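Local atomic coordinates of thiosulfate sulfurtransferase YnjE (Escherichia coli, PDB entry 2WLR), a protein that catalyses the transfer of sulfur from thiosulfate to cyanide, giving thiocyanate and sulfite, as a periplasmic monomer built from rhodanese domains. Residues S304-S307 with Y308-P311; M376-A380 with M381-N385. One frame throughout, in Å; residues are numbered along the deposited sequence.

Contact 1. Residues S304-S307 with Y308-P311; sequences SGYS and YIKP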
# COMPACT_ATOMS: atom_id res chain seq x y z
N SER A 304 2.41 -4.75 -24.11
CA SER A 304 1.64 -3.60 -23.64
C SER A 304 1.09 -3.88 -22.25
O SER A 304 0.78 -2.93 -21.51
CB SER A 304 0.48 -3.34 -24.60
OG SER A 304 -0.56 -4.25 -24.37
N GLY A 305 0.95 -5.15 -21.90
CA GLY A 305 0.34 -5.57 -20.62
C GLY A 305 -1.16 -5.84 -20.69
O GLY A 305 -1.76 -6.37 -19.76
N TYR A 306 -1.80 -5.48 -21.81
CA TYR A 306 -3.25 -5.56 -21.93
C TYR A 306 -3.67 -6.03 -23.33
O TYR A 306 -3.16 -5.53 -24.33
CB TYR A 306 -3.87 -4.19 -21.67
CG TYR A 306 -3.55 -3.61 -20.31
CD1 TYR A 306 -2.35 -2.98 -20.08
CD2 TYR A 306 -4.47 -3.67 -19.27
CE1 TYR A 306 -2.03 -2.43 -18.86
CE2 TYR A 306 -4.17 -3.12 -18.01
CZ TYR A 306 -2.94 -2.50 -17.82
OH TYR A 306 -2.61 -1.91 -16.60
N SER A 307 -4.65 -6.93 -23.38
CA SER A 307 -5.15 -7.47 -24.65
C SER A 307 -5.73 -6.39 -25.57
O SER A 307 -5.66 -6.52 -26.78
CB SER A 307 -6.20 -8.55 -24.38
OG SER A 307 -7.33 -8.02 -23.69
N TYR A 308 -6.27 -5.32 -24.97
CA TYR A 308 -6.93 -4.23 -25.72
C TYR A 308 -6.05 -3.00 -25.95
O TYR A 308 -6.49 -1.99 -26.54
CB TYR A 308 -8.24 -3.84 -25.01
CG TYR A 308 -8.08 -3.43 -23.55
CD1 TYR A 308 -7.81 -2.13 -23.21
CD2 TYR A 308 -8.21 -4.37 -22.53
CE1 TYR A 308 -7.67 -1.74 -21.89
CE2 TYR A 308 -8.08 -4.00 -21.20
CZ TYR A 308 -7.80 -2.68 -20.89
OH TYR A 308 -7.67 -2.33 -19.56
N ILE A 309 -4.79 -3.06 -25.51
CA ILE A 309 -3.82 -2.02 -25.81
C ILE A 309 -2.78 -2.56 -26.78
O ILE A 309 -1.97 -3.42 -26.43
CB ILE A 309 -3.12 -1.43 -24.56
CG1 ILE A 309 -4.16 -0.90 -23.58
CG2 ILE A 309 -2.20 -0.29 -24.96
CD1 ILE A 309 -3.57 -0.41 -22.25
N LYS A 310 -2.84 -2.07 -28.02
CA LYS A 310 -1.95 -2.57 -29.06
C LYS A 310 -0.54 -1.96 -28.99
O LYS A 310 0.44 -2.68 -29.08
CB LYS A 310 -2.59 -2.34 -30.45
CG LYS A 310 -1.74 -2.75 -31.65
CD LYS A 310 -1.63 -4.26 -31.81
CE LYS A 310 -0.92 -4.61 -33.13
NZ LYS A 310 -1.77 -4.40 -34.35
N PRO A 311 -0.43 -0.63 -28.78
CA PRO A 311 0.90 -0.03 -28.71
C PRO A 311 1.74 -0.54 -27.55
O PRO A 311 1.23 -0.75 -26.44
CB PRO A 311 0.60 1.46 -28.52
CG PRO A 311 -0.75 1.62 -29.13
CD PRO A 311 -1.49 0.40 -28.77

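Contact 2. Residues M376-A380 with M381-N385; sequences MYARA and MGWKN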
# COMPACT_ATOMS: atom_id res chain seq x y z
N MSE A 376 -1.96 5.32 -2.82
CA MSE A 376 -2.38 5.12 -1.43
C MSE A 376 -1.23 4.86 -0.48
O MSE A 376 -1.23 5.36 0.63
CB MSE A 376 -3.47 4.05 -1.32
CG MSE A 376 -4.76 4.35 -2.06
SE MSE A 376 -5.70 5.91 -1.36
CE MSE A 376 -6.42 5.07 0.28
N TYR A 377 -0.26 4.06 -0.90
CA TYR A 377 0.94 3.85 -0.08
C TYR A 377 1.73 5.16 0.13
O TYR A 377 2.06 5.50 1.25
CB TYR A 377 1.82 2.78 -0.68
CG TYR A 377 1.21 1.39 -0.76
CD1 TYR A 377 0.12 1.02 0.07
CD2 TYR A 377 1.66 0.47 -1.69
CE1 TYR A 377 -0.44 -0.23 -0.00
CE2 TYR A 377 1.10 -0.80 -1.74
CZ TYR A 377 0.05 -1.12 -0.89
OH TYR A 377 -0.51 -2.38 -0.98
N ALA A 378 1.98 5.92 -0.94
CA ALA A 378 2.71 7.19 -0.81
C ALA A 378 1.97 8.17 0.09
O ALA A 378 2.57 8.87 0.85
CB ALA A 378 2.91 7.80 -2.20
N ARG A 379 0.64 8.20 -0.01
CA ARG A 379 -0.18 9.02 0.87
C ARG A 379 0.02 8.63 2.34
O ARG A 379 0.28 9.49 3.20
CB ARG A 379 -1.64 8.87 0.46
CG ARG A 379 -2.62 9.63 1.34
CD ARG A 379 -4.04 9.39 0.88
NE ARG A 379 -5.09 9.89 1.78
CZ ARG A 379 -5.93 9.14 2.49
NH1 ARG A 379 -5.84 7.82 2.54
NH2 ARG A 379 -6.85 9.75 3.24
N ALA A 380 -0.01 7.32 2.64
CA ALA A 380 0.19 6.80 4.01
C ALA A 380 1.62 7.10 4.49
O ALA A 380 1.88 7.33 5.69
CB ALA A 380 -0.08 5.31 4.02
N MSE A 381 2.55 7.14 3.55
CA MSE A 381 3.95 7.47 3.80
C MSE A 381 4.19 8.95 4.02
O MSE A 381 5.33 9.35 4.30
CB MSE A 381 4.81 6.98 2.63
CG MSE A 381 5.00 5.50 2.63
SE MSE A 381 5.56 4.73 0.90
CE MSE A 381 7.28 5.46 0.60
N GLY A 382 3.17 9.77 3.82
CA GLY A 382 3.26 11.19 4.09
C GLY A 382 3.80 12.00 2.93
O GLY A 382 4.18 13.15 3.12
N TRP A 383 3.84 11.44 1.72
CA TRP A 383 4.31 12.20 0.58
C TRP A 383 3.23 13.24 0.26
O TRP A 383 2.07 12.90 0.13
CB TRP A 383 4.56 11.28 -0.62
CG TRP A 383 5.78 10.47 -0.46
CD1 TRP A 383 6.31 9.95 0.69
CD2 TRP A 383 6.72 10.17 -1.50
NE1 TRP A 383 7.50 9.32 0.42
CE2 TRP A 383 7.77 9.43 -0.92
CE3 TRP A 383 6.75 10.42 -2.87
CZ2 TRP A 383 8.86 8.97 -1.68
CZ3 TRP A 383 7.83 9.98 -3.62
CH2 TRP A 383 8.88 9.26 -3.02
N LYS A 384 3.63 14.51 0.18
CA LYS A 384 2.66 15.62 0.26
C LYS A 384 2.11 16.01 -1.11
O LYS A 384 1.09 16.68 -1.18
CB LYS A 384 3.26 16.86 0.93
CG LYS A 384 3.70 16.63 2.37
CD LYS A 384 4.20 17.90 3.04
CE LYS A 384 4.71 17.62 4.46
NZ LYS A 384 5.94 16.74 4.48
N ASN A 385 2.77 15.58 -2.17
CA ASN A 385 2.39 16.01 -3.51
C ASN A 385 2.33 14.84 -4.44
O ASN A 385 3.15 14.71 -5.35
CB ASN A 385 3.40 17.03 -4.06
CG ASN A 385 2.81 17.89 -5.13
OD1 ASN A 385 1.65 17.70 -5.51
ND2 ASN A 385 3.58 18.86 -5.63

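Contact 1. Residues S304-S307 with Y308-P311
Ser304 OG bridges two arms of the chain, giving its hydrogen to Ile309 O at 2.6 Å while accepting from the backbone N of Tyr306 at 3.1 Å. The accepting half is nearly straight, 166° at the hydrogen, and makes an ST turn over Gly305, which takes a positive phi between its two ends. The donating half meets the Ile309 carbonyl moderately tilted from its plane. The first torsion of Ser304 sets the hydroxyl between its own backbone N and carbonyl carbon, where it can serve both partners.

The reversal itself is a type I beta turn from Tyr306 to Ile309, closed by Ile309 N to Tyr306 O at 3.2 Å; the donor stands well above the carbonyl plane rather than on a lone pair.

Side chains from three turn positions gather beside one another. Tyr306 CB lies over one face of the Tyr308 ring, 4.3 Å from its centroid and 11° off the normal, a CH-pi contact. The two rings are obliquely set, planes 57° apart, and Tyr308 OH reaches Tyr306 CD2 at 3.5 Å. Alongside runs Ile309, whose extended second torsion carries CD1 to Tyr306 CD1 at 3.6 Å. Helix 392-396 packs against the cluster through Trp393 and Tyr394, the latter edge-to-face with Tyr308.

Tyr306 OH bonds to Arg370, a substrate-binding residue by similarity, and Tyr308 OH to a bound HEPES molecule, probably from the crystallisation liquor. Together these elements make an ST turn running into a type I beta turn, whose tyrosines are consistent with a place at the edge of the rhodanese active-site pocket.

Contact 2. Residues M376-A380 with M381-N385
Met381 N and Trp383 N reach back to Tyr377 O and Ala378 O, two of the three backbone hydrogen bonds that finish this helix. The first, 2.9 Å from Met381 N to Tyr377 O, continues the helical i to i-4 pattern. Trp383 N instead spans five residues, to Ala378 O at 3.0 Å with 160° at the hydrogen. Between them Gly382 N binds Arg379 O at 3.0 Å, rising steeply above that carbonyl plane. Gly382 has left helical geometry with phi 86°, and this positive phi swings Trp383 N back toward Ala378 O.

The apolar pair across the turn is Ala378 CB with Trp383 CB, at 4.2 Å; both residues also touch strand 360-363, at Phe363 and Val361 respectively. Other side-chain carbons pack on backbone carbonyl oxygens. Trp383 CB sits 3.5 Å from Ala378 O, which lies oblique to the indole. Met381, present as selenomethionine, has CG beside its own backbone N (chi1 -75°), which puts CG 3.2 Å from Tyr377 O.

Outside the turn Met381 packs on Ala343, Ile346, Thr347 and Trp350 of helix 343-351, while Trp383 meets Trp350 edge-to-face. As for the polar end of Arg379, NH1 bonds to Val231 O, where the second rhodanese domain adjoins the third. Positive phi at Gly382, the 6-to-1 bond from Trp383 to Ala378 and the 5-to-2 bond from Gly382 to Arg379 identify a Schellman motif, the C-cap of helix 369-380 as it hands over to parallel strand 386-389 in the alpha/beta rhodanese fold.

How the contacts relate
Both contacts lie in the third rhodanese domain and follow one another in series, neither nested nor crossed. Coming from the N terminus, contact 1 closes a tight reversal in the loop between helix 296-300 and strand 314-315. The chain then runs through strand 319-320, helix 343-351 and strand 360-363 into helix 369-380, where contact 2 ends the helix and leads to strand 386-389. The centres of contact 1 and contact 2 are about 29 Å apart, and the nearest atoms of contact 1 and contact 2 about 15 Å, without touching. Helix 369-380 relates them: Arg370, near its start, bonds to contact 1, whereas its C-terminal end forms contact 2 beside helix 343-351 and the central sheet.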